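Local atomic coordinates of anti-cleavage anti-greA transcription factor gfh1 (Thermus thermophilus, PDB entry 2F23), a protein that inhibits the catalytic activities of bacterial RNA polymerase by partly occluding its substrate-binding site and preventing NTP binding. Residues A[89-94]-A[98-103]; A[12-17]-A[135-140]; A[117-120]-A[124-127]. All blocks are in the same frame, centred on the assembly; numbering follows the deposited sequence.

Contact 1: A[89-94]-A[98-103]; sequences VELEDP and ERLSVQ
Glu92 and Arg99 lie side by side on one face of an antiparallel beta hairpin, strand 89-92 against strand 99-103. The Glu92 chain can be followed outward. Its CB and CG lie near the carbonyl oxygen of Glu98, with CG 3.9 Å from Glu98 O. CG stands anti to the backbone N (chi1 178°) and the chain stays extended, which carries the carboxylate out alongside the Arg99 chain. There OE1 makes a long salt bridge to Arg99 NE, 3.7 Å away. Carboxylate and guanidinium planes are 10° apart. The other oxygen, OE2, is taken by Arg150 of strand 145-155.

Five backbone bonds hold the strands. Val89 N to Val102 O is 2.7 Å and Val102 N to Val89 O is 2.9 Å. Leu91 and Leu100 form the second such pair, with Leu91 N to Leu100 O at 2.7 Å. Asp93 N reaches Glu98 O at 2.9 Å and closes the pairing next to the turn. Asp93 OD1 accepts the backbone N of Leu95 and Ser96, and its OD2 pairs with Arg147.

The opposite face is apolar. Val89 CB lies 4.0 Å from Val102 CG2, and Leu91 CD1 approaches the same methyl at 4.4 Å. The hairpin therefore has an oily face and a polar, largely charged one bearing Glu90, Glu92, Arg99 and Ser101. Its backbone bonds are short; the ion pair is long, and Arg150 shares Glu92.

Contact 2: A[12-17]-A[135-140]; sequences YERLMQ and GDVLSL
Leu15 and Val137 meet through their methyl groups where helix 12-17 passes strand 137-140. The two side chains cross at about a right angle. Leu15 CD2 sits 3.9 Å from Val137 CG1, while Leu15 CD1 is the same 3.9 Å from Val137 CG2. Each leucine branch thus meets a different valine methyl. Arg14 comes in beside them. Its CD approaches Val137 O to 3.2 Å. From there the chain bends at chi3 (85°), which turns NE and sends the guanidinium along the strand toward Ser139. NE stays 3.6 Å from Val137 O, and NH2 is 4.1 Å from Ser139 OG. No hydrogen bond spans the two segments; the arginine meets Val137 by close approach of its CD and guanidinium.

This is the junction between the two parts of a GreA/GreB-family protein. Helix 9-37 belongs to the N-terminal region predicted to form a coiled coil. Strand 137-142 is an outer strand of the five-stranded sheet in the C-terminal region.

Further out, Leu65 and Leu69 of helix 46-71 pack on Leu15. Leu7 of strand 5-7 touches both Leu15 and Val137. Glu148 of strand 145-155 touches both as well, and its OE1 makes a weak, long ion pair with Arg14 NH1.

Contact 3: A[117-120]-A[124-127]; sequences MKIS and PMGK
Ile119 and Met125 carry the apolar part of this contact between strand 117-120 and helix 124-127. Their side chains cross at about a right angle. Ile119 CD1 is placed 3.1 Å from Met125 SD, which is shorter than a normal contact, so the exact value is doubtful. It also lies 4.0 Å from Met125 CG. The other branch of the isoleucine, CG2, is 4.0 Å from Met125 CB and 3.7 Å from Gly126 N. Met125 CG stands anti to the backbone N (chi1 -165°), and the chain then bends at chi3. Its CE comes to 4.2 Å from Met117 CE, methyl to methyl.

The polar part is a CA-H...O contact. Gly126 CA lies 3.3 Å from Ser120 O, with an angle of 156° at the hydrogen. Having no side chain, Gly126 lets the helix come this near the strand end. Ser123 OG joins the same two residues, bonding both Ser120 O and Gly126 N.

Strand 117-120 is an outermost strand of the mixed sheet and runs parallel to its neighbour 99-105. Val102 of that neighbour packs on Met117 and Ile119. Leu140 and Thr142 of strand 137-142 touch Met125, so helix 124-129 touches both outermost strands of the sheet.

From the N terminus, helix 9-37 supplies the first half of contact 2, whose partner comes only after 117 intervening residues. Contacts 1 and 3 both nest inside that large loop, in series and without crossing. Contact 1 closes first, as the hairpin of strands 88-92 and 99-105. Contact 3 follows, joining strand 117-120 to helix 124-129. The chain then enters strand 137-142 and contact 2 closes. Contacts 1 and 3 meet where strands 99-105 and 117-120 are neighbours and Gln103 pairs with Met117 and Ile119. Leu140 touches both Leu91 and Met125. Contact 2 thus ties the coiled-coil region to the C-terminal sheet, contact 1 pairs two of its strands and contact 3 packs a helix against its edge strand.

Contact 1: A[89-94]-A[98-103]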
ATOM      1  N   VAL A  89      -0.235   8.209 -14.103  1.00  8.14           N
ATOM      2  CA  VAL A  89       0.478   7.299 -13.228  1.00  7.35           C
ATOM      3  C   VAL A  89      -0.273   6.003 -12.972  1.00  7.86           C
ATOM      4  O   VAL A  89      -1.457   6.016 -12.630  1.00  8.44           O
ATOM      5  CB  VAL A  89       0.738   7.989 -11.868  1.00  7.63           C
ATOM      6  CG1 VAL A  89       1.721   7.184 -11.030  1.00 10.05           C
ATOM      7  CG2 VAL A  89       1.249   9.399 -12.100  1.00  9.43           C
ATOM      8  N   GLU A  90       0.427   4.888 -13.146  1.00  6.23           N
ATOM      9  CA  GLU A  90      -0.140   3.571 -12.886  1.00  7.60           C
ATOM     10  C   GLU A  90       0.342   3.186 -11.493  1.00  7.63           C
ATOM     11  O   GLU A  90       1.539   3.245 -11.209  1.00  9.43           O
ATOM     12  CB  GLU A  90       0.351   2.562 -13.921  1.00 10.95           C
ATOM     13  CG  GLU A  90      -0.188   2.824 -15.315  1.00 17.06           C
ATOM     14  CD  GLU A  90       0.356   1.858 -16.342  1.00 22.50           C
ATOM     15  OE1 GLU A  90       0.347   0.637 -16.073  1.00 24.84           O
ATOM     16  OE2 GLU A  90       0.783   2.321 -17.420  1.00 26.04           O
ATOM     17  N   LEU A  91      -0.600   2.805 -10.636  1.00  6.69           N
ATOM     18  CA  LEU A  91      -0.320   2.446  -9.248  1.00  7.67           C
ATOM     19  C   LEU A  91      -0.791   1.033  -8.933  1.00  9.06           C
ATOM     20  O   LEU A  91      -1.709   0.519  -9.567  1.00 10.12           O
ATOM     21  CB  LEU A  91      -1.056   3.406  -8.314  1.00  9.74           C
ATOM     22  CG  LEU A  91      -0.819   4.907  -8.501  1.00  8.00           C
ATOM     23  CD1 LEU A  91      -1.895   5.686  -7.760  1.00 11.71           C
ATOM     24  CD2 LEU A  91       0.567   5.269  -8.004  1.00  8.93           C
ATOM     25  N   GLU A  92      -0.160   0.410  -7.944  1.00  9.11           N
ATOM     26  CA  GLU A  92      -0.548  -0.932  -7.532  1.00 10.20           C
ATOM     27  C   GLU A  92      -0.436  -1.064  -6.022  1.00 10.13           C
ATOM     28  O   GLU A  92       0.616  -0.802  -5.442  1.00  9.29           O
ATOM     29  CB  GLU A  92       0.331  -1.995  -8.195  1.00 11.75           C
ATOM     30  CG  GLU A  92      -0.010  -3.415  -7.742  1.00 16.44           C
ATOM     31  CD  GLU A  92       0.954  -4.451  -8.275  1.00 19.48           C
ATOM     32  OE1 GLU A  92       0.871  -4.788  -9.476  1.00 21.91           O
ATOM     33  OE2 GLU A  92       1.806  -4.921  -7.491  1.00 22.97           O
ATOM     34  N   ASP A  93      -1.534  -1.472  -5.397  1.00 10.85           N
ATOM     35  CA  ASP A  93      -1.592  -1.667  -3.956  1.00 12.00           C
ATOM     36  C   ASP A  93      -0.741  -2.905  -3.654  1.00 11.59           C
ATOM     37  O   ASP A  93      -1.033  -3.999  -4.135  1.00 11.19           O
ATOM     38  CB  ASP A  93      -3.045  -1.903  -3.534  1.00 13.96           C
ATOM     39  CG  ASP A  93      -3.219  -1.956  -2.032  1.00 16.33           C
ATOM     40  OD1 ASP A  93      -2.369  -2.573  -1.359  1.00 17.93           O
ATOM     41  OD2 ASP A  93      -4.216  -1.393  -1.524  1.00 20.22           O
ATOM     42  N   PRO A  94       0.332  -2.744  -2.866  1.00 11.75           N
ATOM     43  CA  PRO A  94       1.205  -3.872  -2.533  1.00 13.38           C
ATOM     44  C   PRO A  94       0.570  -4.965  -1.683  1.00 14.19           C
ATOM     45  O   PRO A  94       1.049  -6.099  -1.672  1.00 16.59           O
ATOM     46  CB  PRO A  94       2.387  -3.200  -1.833  1.00 13.56           C
ATOM     47  CG  PRO A  94       1.773  -1.997  -1.206  1.00 14.69           C
ATOM     48  CD  PRO A  94       0.845  -1.492  -2.285  1.00 11.15           C
ATOM     49  N   GLU A  98      -4.387  -4.563  -6.148  1.00 17.49           N
ATOM     50  CA  GLU A  98      -5.317  -3.723  -6.894  1.00 18.46           C
ATOM     51  C   GLU A  98      -4.561  -2.704  -7.741  1.00 17.42           C
ATOM     52  O   GLU A  98      -3.611  -2.077  -7.276  1.00 17.41           O
ATOM     53  CB  GLU A  98      -6.255  -2.988  -5.934  1.00 22.54           C
ATOM     54  CG  GLU A  98      -7.274  -2.090  -6.627  1.00 29.33           C
ATOM     55  CD  GLU A  98      -8.201  -1.394  -5.648  1.00 32.78           C
ATOM     56  OE1 GLU A  98      -8.860  -2.094  -4.848  1.00 35.17           O
ATOM     57  OE2 GLU A  98      -8.275  -0.147  -5.681  1.00 35.66           O
ATOM     58  N   ARG A  99      -4.993  -2.540  -8.986  1.00 17.12           N
ATOM     59  CA  ARG A  99      -4.355  -1.593  -9.885  1.00 17.13           C
ATOM     60  C   ARG A  99      -5.272  -0.406 -10.136  1.00 17.72           C
ATOM     61  O   ARG A  99      -6.476  -0.566 -10.330  1.00 19.30           O
ATOM     62  CB  ARG A  99      -3.987  -2.285 -11.199  1.00 18.85           C
ATOM     63  CG  ARG A  99      -2.990  -3.415 -11.003  1.00 23.44           C
ATOM     64  CD  ARG A  99      -2.670  -4.135 -12.297  1.00 27.86           C
ATOM     65  NE  ARG A  99      -1.731  -5.234 -12.077  1.00 32.38           N
ATOM     66  CZ  ARG A  99      -1.309  -6.060 -13.027  1.00 33.61           C
ATOM     67  NH1 ARG A  99      -1.741  -5.916 -14.273  1.00 35.77           N
ATOM     68  NH2 ARG A  99      -0.452  -7.030 -12.736  1.00 35.32           N
ATOM     69  N   LEU A 100      -4.686   0.786 -10.116  1.00 15.08           N
ATOM     70  CA  LEU A 100      -5.416   2.029 -10.313  1.00 14.65           C
ATOM     71  C   LEU A 100      -4.534   2.999 -11.082  1.00 13.65           C
ATOM     72  O   LEU A 100      -3.325   3.016 -10.889  1.00 13.11           O
ATOM     73  CB  LEU A 100      -5.757   2.642  -8.951  1.00 17.36           C
ATOM     74  CG  LEU A 100      -6.243   4.094  -8.929  1.00 19.37           C
ATOM     75  CD1 LEU A 100      -7.632   4.170  -9.530  1.00 19.96           C
ATOM     76  CD2 LEU A 100      -6.253   4.614  -7.502  1.00 20.23           C
ATOM     77  N   SER A 101      -5.126   3.794 -11.962  1.00 12.85           N
ATOM     78  CA  SER A 101      -4.343   4.776 -12.695  1.00 12.31           C
ATOM     79  C   SER A 101      -4.960   6.149 -12.471  1.00 11.04           C
ATOM     80  O   SER A 101      -6.168   6.281 -12.255  1.00 11.55           O
ATOM     81  CB  SER A 101      -4.292   4.450 -14.193  1.00 12.88           C
ATOM     82  OG  SER A 101      -5.579   4.493 -14.773  1.00 16.42           O
ATOM     83  N   VAL A 102      -4.117   7.170 -12.496  1.00 10.26           N
ATOM     84  CA  VAL A 102      -4.573   8.535 -12.284  1.00  9.66           C
ATOM     85  C   VAL A 102      -3.762   9.476 -13.149  1.00  9.32           C
ATOM     86  O   VAL A 102      -2.689   9.124 -13.632  1.00 10.26           O
ATOM     87  CB  VAL A 102      -4.377   8.976 -10.814  1.00 10.43           C
ATOM     88  CG1 VAL A 102      -5.124   8.047  -9.882  1.00  9.70           C
ATOM     89  CG2 VAL A 102      -2.891   8.997 -10.470  1.00 11.12           C
ATOM     90  N   GLN A 103      -4.294  10.670 -13.366  1.00 10.41           N
ATOM     91  CA  GLN A 103      -3.566  11.673 -14.115  1.00  9.78           C
ATOM     92  C   GLN A 103      -3.600  12.934 -13.277  1.00 10.61           C
ATOM     93  O   GLN A 103      -4.669  13.374 -12.850  1.00 10.13           O
ATOM     94  CB  GLN A 103      -4.189  11.952 -15.486  1.00 12.52           C
ATOM     95  CG  GLN A 103      -3.450  13.064 -16.220  1.00 12.59           C
ATOM     96  CD  GLN A 103      -3.967  13.326 -17.619  1.00 14.24           C
ATOM     97  OE1 GLN A 103      -5.174  13.432 -17.840  1.00 15.85           O
ATOM     98  NE2 GLN A 103      -3.047  13.453 -18.573  1.00 17.67           N
TER

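Contact 2: A[12-17]-A[135-140]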
ATOM      1  N   TYR A  12      11.470   0.525  -0.921  1.00  7.64           N
ATOM      2  CA  TYR A  12      11.866  -0.703  -0.244  1.00  6.96           C
ATOM      3  C   TYR A  12      11.893  -0.447   1.260  1.00  8.49           C
ATOM      4  O   TYR A  12      11.367  -1.236   2.044  1.00  9.01           O
ATOM      5  CB  TYR A  12      13.252  -1.145  -0.715  1.00  9.80           C
ATOM      6  CG  TYR A  12      13.685  -2.480  -0.153  1.00  9.31           C
ATOM      7  CD1 TYR A  12      13.465  -3.660  -0.861  1.00 10.47           C
ATOM      8  CD2 TYR A  12      14.307  -2.563   1.091  1.00 14.22           C
ATOM      9  CE1 TYR A  12      13.860  -4.895  -0.342  1.00 14.95           C
ATOM     10  CE2 TYR A  12      14.700  -3.785   1.619  1.00 16.57           C
ATOM     11  CZ  TYR A  12      14.476  -4.947   0.899  1.00 16.76           C
ATOM     12  OH  TYR A  12      14.863  -6.159   1.431  1.00 20.67           O
ATOM     13  N   GLU A  13      12.512   0.664   1.653  1.00  8.72           N
ATOM     14  CA  GLU A  13      12.605   1.036   3.064  1.00  8.51           C
ATOM     15  C   GLU A  13      11.229   1.111   3.714  1.00  9.32           C
ATOM     16  O   GLU A  13      11.010   0.574   4.800  1.00 10.38           O
ATOM     17  CB  GLU A  13      13.297   2.395   3.220  1.00 10.60           C
ATOM     18  CG  GLU A  13      13.392   2.865   4.677  1.00 12.92           C
ATOM     19  CD  GLU A  13      14.092   4.204   4.824  1.00 15.21           C
ATOM     20  OE1 GLU A  13      15.089   4.433   4.106  1.00 18.92           O
ATOM     21  OE2 GLU A  13      13.657   5.019   5.663  1.00 15.78           O
ATOM     22  N   ARG A  14      10.299   1.788   3.053  1.00 10.79           N
ATOM     23  CA  ARG A  14       8.961   1.923   3.607  1.00 10.80           C
ATOM     24  C   ARG A  14       8.283   0.573   3.803  1.00 10.24           C
ATOM     25  O   ARG A  14       7.726   0.311   4.866  1.00 10.96           O
ATOM     26  CB  ARG A  14       8.092   2.804   2.712  1.00 15.49           C
ATOM     27  CG  ARG A  14       8.625   4.213   2.531  1.00 19.18           C
ATOM     28  CD  ARG A  14       7.614   5.120   1.839  1.00 24.45           C
ATOM     29  NE  ARG A  14       6.660   5.714   2.774  1.00 29.80           N
ATOM     30  CZ  ARG A  14       5.682   5.053   3.384  1.00 31.36           C
ATOM     31  NH1 ARG A  14       5.507   3.759   3.165  1.00 34.58           N
ATOM     32  NH2 ARG A  14       4.872   5.692   4.218  1.00 33.41           N
ATOM     33  N   LEU A  15       8.329  -0.278   2.782  1.00  9.19           N
ATOM     34  CA  LEU A  15       7.699  -1.584   2.884  1.00  9.61           C
ATOM     35  C   LEU A  15       8.355  -2.484   3.926  1.00  9.20           C
ATOM     36  O   LEU A  15       7.666  -3.242   4.607  1.00  9.47           O
ATOM     37  CB  LEU A  15       7.685  -2.273   1.516  1.00 10.47           C
ATOM     38  CG  LEU A  15       6.783  -1.588   0.485  1.00 11.83           C
ATOM     39  CD1 LEU A  15       6.857  -2.343  -0.828  1.00 13.18           C
ATOM     40  CD2 LEU A  15       5.346  -1.548   0.995  1.00 13.41           C
ATOM     41  N   MET A  16       9.679  -2.417   4.050  1.00 10.55           N
ATOM     42  CA  MET A  16      10.359  -3.246   5.044  1.00 11.21           C
ATOM     43  C   MET A  16       9.967  -2.788   6.440  1.00 11.44           C
ATOM     44  O   MET A  16       9.760  -3.609   7.336  1.00 11.14           O
ATOM     45  CB  MET A  16      11.880  -3.174   4.892  1.00 12.96           C
ATOM     46  CG  MET A  16      12.647  -4.029   5.912  1.00 14.31           C
ATOM     47  SD  MET A  16      12.256  -5.816   5.837  1.00 13.43           S
ATOM     48  CE  MET A  16      12.703  -6.106   4.161  1.00 10.88           C
ATOM     49  N   GLN A  17       9.875  -1.475   6.627  1.00 11.14           N
ATOM     50  CA  GLN A  17       9.481  -0.935   7.925  1.00 12.51           C
ATOM     51  C   GLN A  17       8.057  -1.389   8.215  1.00 12.81           C
ATOM     52  O   GLN A  17       7.737  -1.761   9.341  1.00 12.48           O
ATOM     53  CB  GLN A  17       9.549   0.596   7.925  1.00 14.69           C
ATOM     54  CG  GLN A  17      10.947   1.141   7.672  1.00 20.30           C
ATOM     55  CD  GLN A  17      10.985   2.652   7.557  1.00 21.65           C
ATOM     56  OE1 GLN A  17      10.107   3.263   6.951  1.00 23.06           O
ATOM     57  NE2 GLN A  17      12.017   3.263   8.127  1.00 25.79           N
ATOM     58  N   GLY A 135       8.619   3.005  -8.533  1.00  7.20           N
ATOM     59  CA  GLY A 135       9.298   2.299  -7.463  1.00  6.17           C
ATOM     60  C   GLY A 135       9.009   2.899  -6.101  1.00  6.92           C
ATOM     61  O   GLY A 135       9.222   2.243  -5.080  1.00  7.49           O
ATOM     62  N   ASP A 136       8.543   4.145  -6.070  1.00  7.12           N
ATOM     63  CA  ASP A 136       8.220   4.777  -4.795  1.00  6.66           C
ATOM     64  C   ASP A 136       6.932   4.177  -4.240  1.00  8.02           C
ATOM     65  O   ASP A 136       6.073   3.710  -4.992  1.00  9.05           O
ATOM     66  CB  ASP A 136       8.045   6.298  -4.946  1.00  6.63           C
ATOM     67  CG  ASP A 136       9.368   7.041  -5.027  1.00  8.91           C
ATOM     68  OD1 ASP A 136      10.368   6.549  -4.463  1.00 10.81           O
ATOM     69  OD2 ASP A 136       9.403   8.131  -5.632  1.00  8.91           O
ATOM     70  N   VAL A 137       6.804   4.198  -2.915  1.00  8.94           N
ATOM     71  CA  VAL A 137       5.630   3.673  -2.231  1.00  9.31           C
ATOM     72  C   VAL A 137       5.016   4.836  -1.456  1.00  8.91           C
ATOM     73  O   VAL A 137       5.687   5.485  -0.658  1.00 10.79           O
ATOM     74  CB  VAL A 137       6.027   2.525  -1.290  1.00  8.56           C
ATOM     75  CG1 VAL A 137       4.830   2.066  -0.471  1.00  9.88           C
ATOM     76  CG2 VAL A 137       6.560   1.370  -2.117  1.00  8.50           C
ATOM     77  N   LEU A 138       3.737   5.088  -1.711  1.00  8.73           N
ATOM     78  CA  LEU A 138       3.037   6.213  -1.109  1.00 11.03           C
ATOM     79  C   LEU A 138       1.716   5.841  -0.461  1.00 10.62           C
ATOM     80  O   LEU A 138       1.056   4.896  -0.874  1.00 10.09           O
ATOM     81  CB  LEU A 138       2.756   7.253  -2.196  1.00 13.15           C
ATOM     82  CG  LEU A 138       3.923   7.567  -3.138  1.00 16.00           C
ATOM     83  CD1 LEU A 138       3.410   8.196  -4.430  1.00 18.74           C
ATOM     84  CD2 LEU A 138       4.904   8.476  -2.428  1.00 17.15           C
ATOM     85  N   SER A 139       1.345   6.595   0.570  1.00 11.68           N
ATOM     86  CA  SER A 139       0.059   6.400   1.229  1.00 13.92           C
ATOM     87  C   SER A 139      -0.780   7.538   0.652  1.00 14.07           C
ATOM     88  O   SER A 139      -0.445   8.713   0.823  1.00 17.27           O
ATOM     89  CB  SER A 139       0.193   6.538   2.746  1.00 16.66           C
ATOM     90  OG  SER A 139       0.910   5.441   3.290  1.00 22.51           O
ATOM     91  N   LEU A 140      -1.860   7.195  -0.043  1.00 13.36           N
ATOM     92  CA  LEU A 140      -2.692   8.207  -0.680  1.00 14.69           C
ATOM     93  C   LEU A 140      -4.116   8.277  -0.159  1.00 16.27           C
ATOM     94  O   LEU A 140      -4.722   7.258   0.170  1.00 15.84           O
ATOM     95  CB  LEU A 140      -2.727   7.971  -2.192  1.00 14.05           C
ATOM     96  CG  LEU A 140      -1.366   7.916  -2.894  1.00 14.08           C
ATOM     97  CD1 LEU A 140      -1.557   7.541  -4.353  1.00 13.86           C
ATOM     98  CD2 LEU A 140      -0.665   9.264  -2.769  1.00 15.44           C
TER

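Contact 3: A[117-120]-A[124-127]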
ATOM      1  N   MET A 117      -8.276   8.422 -13.077  1.00 13.34           N
ATOM      2  CA  MET A 117      -8.895   9.462 -12.264  1.00 14.01           C
ATOM      3  C   MET A 117      -8.103  10.748 -12.465  1.00 12.37           C
ATOM      4  O   MET A 117      -6.882  10.743 -12.322  1.00 13.78           O
ATOM      5  CB  MET A 117      -8.854   9.103 -10.769  1.00 16.20           C
ATOM      6  CG  MET A 117      -9.740   7.951 -10.312  1.00 19.17           C
ATOM      7  SD  MET A 117     -10.226   8.109  -8.550  1.00 21.33           S
ATOM      8  CE  MET A 117      -8.828   8.885  -7.865  1.00 12.09           C
ATOM      9  N   LYS A 118      -8.783  11.838 -12.806  1.00 11.76           N
ATOM     10  CA  LYS A 118      -8.105  13.119 -12.977  1.00 12.31           C
ATOM     11  C   LYS A 118      -8.069  13.762 -11.598  1.00 13.43           C
ATOM     12  O   LYS A 118      -9.088  14.219 -11.080  1.00 12.33           O
ATOM     13  CB  LYS A 118      -8.851  14.011 -13.968  1.00 13.48           C
ATOM     14  CG  LYS A 118      -8.775  13.518 -15.405  1.00 15.98           C
ATOM     15  CD  LYS A 118      -9.289  14.564 -16.379  1.00 15.39           C
ATOM     16  CE  LYS A 118      -9.197  14.073 -17.814  1.00 17.91           C
ATOM     17  NZ  LYS A 118     -10.111  12.920 -18.053  1.00 20.07           N
ATOM     18  N   ILE A 119      -6.879  13.774 -11.010  1.00 11.74           N
ATOM     19  CA  ILE A 119      -6.667  14.300  -9.671  1.00 12.34           C
ATOM     20  C   ILE A 119      -5.993  15.664  -9.691  1.00 12.64           C
ATOM     21  O   ILE A 119      -4.981  15.856 -10.362  1.00 10.55           O
ATOM     22  CB  ILE A 119      -5.796  13.317  -8.868  1.00 14.27           C
ATOM     23  CG1 ILE A 119      -6.444  11.933  -8.888  1.00 17.40           C
ATOM     24  CG2 ILE A 119      -5.610  13.805  -7.438  1.00 16.17           C
ATOM     25  CD1 ILE A 119      -5.589  10.866  -8.275  1.00 20.71           C
ATOM     26  N   SER A 120      -6.558  16.607  -8.943  1.00 10.63           N
ATOM     27  CA  SER A 120      -6.007  17.953  -8.863  1.00 10.30           C
ATOM     28  C   SER A 120      -4.638  17.926  -8.199  1.00 10.96           C
ATOM     29  O   SER A 120      -4.454  17.255  -7.184  1.00 10.37           O
ATOM     30  CB  SER A 120      -6.947  18.849  -8.055  1.00 10.00           C
ATOM     31  OG  SER A 120      -6.314  20.069  -7.703  1.00 13.05           O
ATOM     32  N   PRO A 124      -4.856  16.609  -1.633  1.00 12.99           N
ATOM     33  CA  PRO A 124      -3.911  15.833  -0.828  1.00 11.42           C
ATOM     34  C   PRO A 124      -3.245  14.715  -1.633  1.00 11.62           C
ATOM     35  O   PRO A 124      -2.049  14.479  -1.503  1.00 12.24           O
ATOM     36  CB  PRO A 124      -4.785  15.299   0.302  1.00 13.47           C
ATOM     37  CG  PRO A 124      -5.754  16.429   0.509  1.00 13.16           C
ATOM     38  CD  PRO A 124      -6.132  16.792  -0.914  1.00 14.03           C
ATOM     39  N   MET A 125      -4.023  14.030  -2.467  1.00 11.07           N
ATOM     40  CA  MET A 125      -3.476  12.944  -3.278  1.00 11.46           C
ATOM     41  C   MET A 125      -2.521  13.507  -4.327  1.00 10.11           C
ATOM     42  O   MET A 125      -1.430  12.976  -4.535  1.00  9.89           O
ATOM     43  CB  MET A 125      -4.606  12.172  -3.967  1.00 13.20           C
ATOM     44  CG  MET A 125      -4.198  10.824  -4.550  1.00 15.81           C
ATOM     45  SD  MET A 125      -5.590   9.912  -5.308  1.00 11.50           S
ATOM     46  CE  MET A 125      -6.960  10.569  -4.469  1.00 17.97           C
ATOM     47  N   GLY A 126      -2.944  14.588  -4.976  1.00 10.88           N
ATOM     48  CA  GLY A 126      -2.123  15.209  -6.000  1.00  9.64           C
ATOM     49  C   GLY A 126      -0.773  15.645  -5.478  1.00 10.03           C
ATOM     50  O   GLY A 126       0.259  15.337  -6.074  1.00  9.66           O
ATOM     51  N   LYS A 127      -0.774  16.367  -4.362  1.00 11.09           N
ATOM     52  CA  LYS A 127       0.471  16.838  -3.779  1.00 12.14           C
ATOM     53  C   LYS A 127       1.353  15.694  -3.310  1.00 10.93           C
ATOM     54  O   LYS A 127       2.579  15.808  -3.315  1.00 13.94           O
ATOM     55  CB  LYS A 127       0.200  17.783  -2.603  1.00 13.00           C
ATOM     56  CG  LYS A 127      -0.230  19.188  -3.013  1.00 17.44           C
ATOM     57  CD  LYS A 127      -0.011  20.174  -1.871  1.00 18.33           C
ATOM     58  CE  LYS A 127      -0.324  21.612  -2.274  1.00 20.34           C
ATOM     59  NZ  LYS A 127      -1.778  21.914  -2.303  1.00 20.58           N
TER